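Local atomic coordinates of glideosome-associated protein 50 (Plasmodium falciparum 3D7, PDB entry 3TGH), a protein that probably anchors the glideosome, the parasite's gliding and invasion motor complex, to the inner membrane complex, and has a purple acid phosphatase fold. Residues I201-Y206 and G232-M237. Sequence-based numbering, arbitrary orientation.
Sequences IYSSGY and GHDNNM. With CO (cobalt (II) ion), chain G.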
loop_
_atom_site.group_PDB
_atom_site.type_symbol
_atom_site.label_atom_id
_atom_site.label_comp_id
_atom_site.label_asym_id
_atom_site.label_seq_id
_atom_site.Cartn_x
_atom_site.Cartn_y
_atom_site.Cartn_z
ATOM N N ILE A 201 3.481 10.278 5.816
ATOM C CA ILE A 201 3.919 11.659 5.809
ATOM C C ILE A 201 3.226 12.385 6.967
ATOM O O ILE A 201 3.873 13.085 7.746
ATOM C CB ILE A 201 3.563 12.346 4.479
ATOM C CG1 ILE A 201 4.349 11.717 3.329
ATOM C CG2 ILE A 201 3.822 13.863 4.569
ATOM C CD1 ILE A 201 3.807 12.075 1.939
ATOM N N TYR A 202 1.907 12.204 7.063
ATOM C CA TYR A 202 1.095 12.838 8.099
ATOM C C TYR A 202 0.379 11.763 8.895
ATOM O O TYR A 202 -0.190 10.835 8.320
ATOM C CB TYR A 202 0.062 13.773 7.481
ATOM C CG TYR A 202 0.625 14.970 6.757
ATOM C CD1 TYR A 202 1.590 15.786 7.350
ATOM C CD2 TYR A 202 0.161 15.318 5.491
ATOM C CE1 TYR A 202 2.091 16.895 6.684
ATOM C CE2 TYR A 202 0.652 16.427 4.823
ATOM C CZ TYR A 202 1.610 17.215 5.425
ATOM O OH TYR A 202 2.095 18.309 4.751
ATOM N N SER A 203 0.409 11.886 10.221
ATOM C CA SER A 203 -0.229 10.902 11.096
ATOM C C SER A 203 -0.458 11.475 12.491
ATOM O O SER A 203 0.428 12.119 13.062
ATOM C CB SER A 203 0.625 9.634 11.196
ATOM O OG SER A 203 0.083 8.679 12.101
ATOM N N SER A 204 -1.646 11.213 13.031
ATOM C CA SER A 204 -1.955 11.525 14.425
ATOM C C SER A 204 -1.511 10.386 15.353
ATOM O O SER A 204 -1.624 10.502 16.577
ATOM C CB SER A 204 -3.457 11.790 14.599
ATOM O OG SER A 204 -3.912 12.813 13.730
ATOM N N GLY A 205 -1.003 9.300 14.770
ATOM C CA GLY A 205 -0.523 8.139 15.518
ATOM C C GLY A 205 0.875 8.325 16.084
ATOM O O GLY A 205 1.422 9.431 16.063
ATOM N N TYR A 206 1.462 7.230 16.559
ATOM C CA TYR A 206 2.690 7.281 17.374
ATOM C C TYR A 206 3.869 8.008 16.719
ATOM O O TYR A 206 4.522 8.839 17.355
ATOM C CB TYR A 206 3.116 5.871 17.789
ATOM C CG TYR A 206 4.294 5.851 18.735
ATOM C CD1 TYR A 206 4.162 6.293 20.050
ATOM C CD2 TYR A 206 5.544 5.401 18.318
ATOM C CE1 TYR A 206 5.243 6.282 20.927
ATOM C CE2 TYR A 206 6.633 5.387 19.189
ATOM C CZ TYR A 206 6.474 5.827 20.487
ATOM O OH TYR A 206 7.545 5.814 21.349
ATOM N N GLY A 232 1.160 2.606 6.588
ATOM C CA GLY A 232 0.896 1.814 7.775
ATOM C C GLY A 232 1.780 2.347 8.881
ATOM O O GLY A 232 1.748 3.542 9.172
ATOM N N HIS A 233 2.566 1.460 9.479
ATOM C CA HIS A 233 3.595 1.804 10.464
ATOM C C HIS A 233 2.997 2.167 11.814
ATOM O O HIS A 233 3.292 1.525 12.814
ATOM C CB HIS A 233 4.501 2.931 9.961
ATOM C CG HIS A 233 5.790 3.023 10.703
ATOM N ND1 HIS A 233 6.947 2.419 10.260
ATOM C CD2 HIS A 233 6.103 3.634 11.869
ATOM C CE1 HIS A 233 7.922 2.665 11.119
ATOM N NE2 HIS A 233 7.433 3.395 12.104
ATOM N N ASP A 234 2.179 3.210 11.839
ATOM C CA ASP A 234 1.372 3.516 13.013
ATOM C C ASP A 234 0.178 2.565 13.049
ATOM O O ASP A 234 -0.529 2.402 12.053
ATOM C CB ASP A 234 0.927 4.979 12.988
ATOM C CG ASP A 234 2.082 5.939 13.231
ATOM O OD1 ASP A 234 3.027 5.563 13.958
ATOM O OD2 ASP A 234 2.052 7.073 12.702
ATOM N N ASN A 235 -0.028 1.925 14.196
ATOM C CA ASN A 235 -1.003 0.848 14.322
ATOM C C ASN A 235 -2.389 1.381 14.630
ATOM O O ASN A 235 -2.933 1.184 15.726
ATOM C CB ASN A 235 -0.553 -0.178 15.361
ATOM C CG ASN A 235 0.812 -0.753 15.056
ATOM O OD1 ASN A 235 1.671 -0.813 15.931
ATOM N ND2 ASN A 235 1.026 -1.163 13.803
ATOM N N ASN A 236 -2.945 2.066 13.638
ATOM C CA ASN A 236 -4.260 2.671 13.736
ATOM C C ASN A 236 -4.817 2.888 12.340
ATOM O O ASN A 236 -4.148 2.581 11.333
ATOM C CB ASN A 236 -4.193 3.993 14.522
ATOM C CG ASN A 236 -3.271 5.016 13.883
ATOM O OD1 ASN A 236 -2.134 5.190 14.315
ATOM N ND2 ASN A 236 -3.757 5.701 12.857
ATOM N N MET A 237 -6.044 3.386 12.280
ATOM C CA MET A 237 -6.641 3.802 11.019
ATOM C C MET A 237 -6.852 5.302 11.079
ATOM O O MET A 237 -7.189 5.847 12.136
ATOM C CB MET A 237 -7.965 3.069 10.777
ATOM C CG MET A 237 -7.778 1.566 10.543
ATOM S SD MET A 237 -9.306 0.647 10.175
ATOM C CE MET A 237 -10.343 1.142 11.526
HETATM CO CO CO G . 8.749 4.470 13.481
HETATM O O HOH W 1 -2.282 7.760 11.383
HETATM O O HOH W 2 9.500 2.772 14.245
HETATM O O HOH W 3 10.709 4.096 12.059
HETATM O O HOH W 4 7.138 4.821 15.081
HETATM O O HOH W 5 8.538 6.578 12.351
#
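G205 and D234 bring two irregular loops together, their CA atoms 5.6 Å apart, in a small buried contact that illustrates how one carboxylate can tie a loop to a metal-binding one. The S203 hydroxyl is the hub: OG donates to D234 OD2 at 2.6 Å, meeting that oxygen on its anti side and 23° out of the carboxylate plane. The same OG accepts from the backbone N of G205 at 2.9 Å, forming an ST turn, and from a water that in turn accepts from N236 ND2. Three bonds thus fix the hydroxyl's rotation. With OG anti to the backbone N (chi1 176°), S203 reaches across to the aspartate, whose OD2 is also bonded by S207 OG. Beside the bond the contact is van der Waals: N236 OD1 lies 3.6 Å from G205 CA, and Y206 sets its CB 3.8 Å from D234 OD1. Adjacent H233, an established ligand of the second metal site in this calcineurin-like phosphoesterase fold, binds cobalt through NE2 at 2.2 Å alongside four waters, while D198 holds ND1. The contact joins the loop between strand 192-196 and helix 211-216 to the one linking strands 228-231 and 237-242, S204 and N236 packing on strand 267-271.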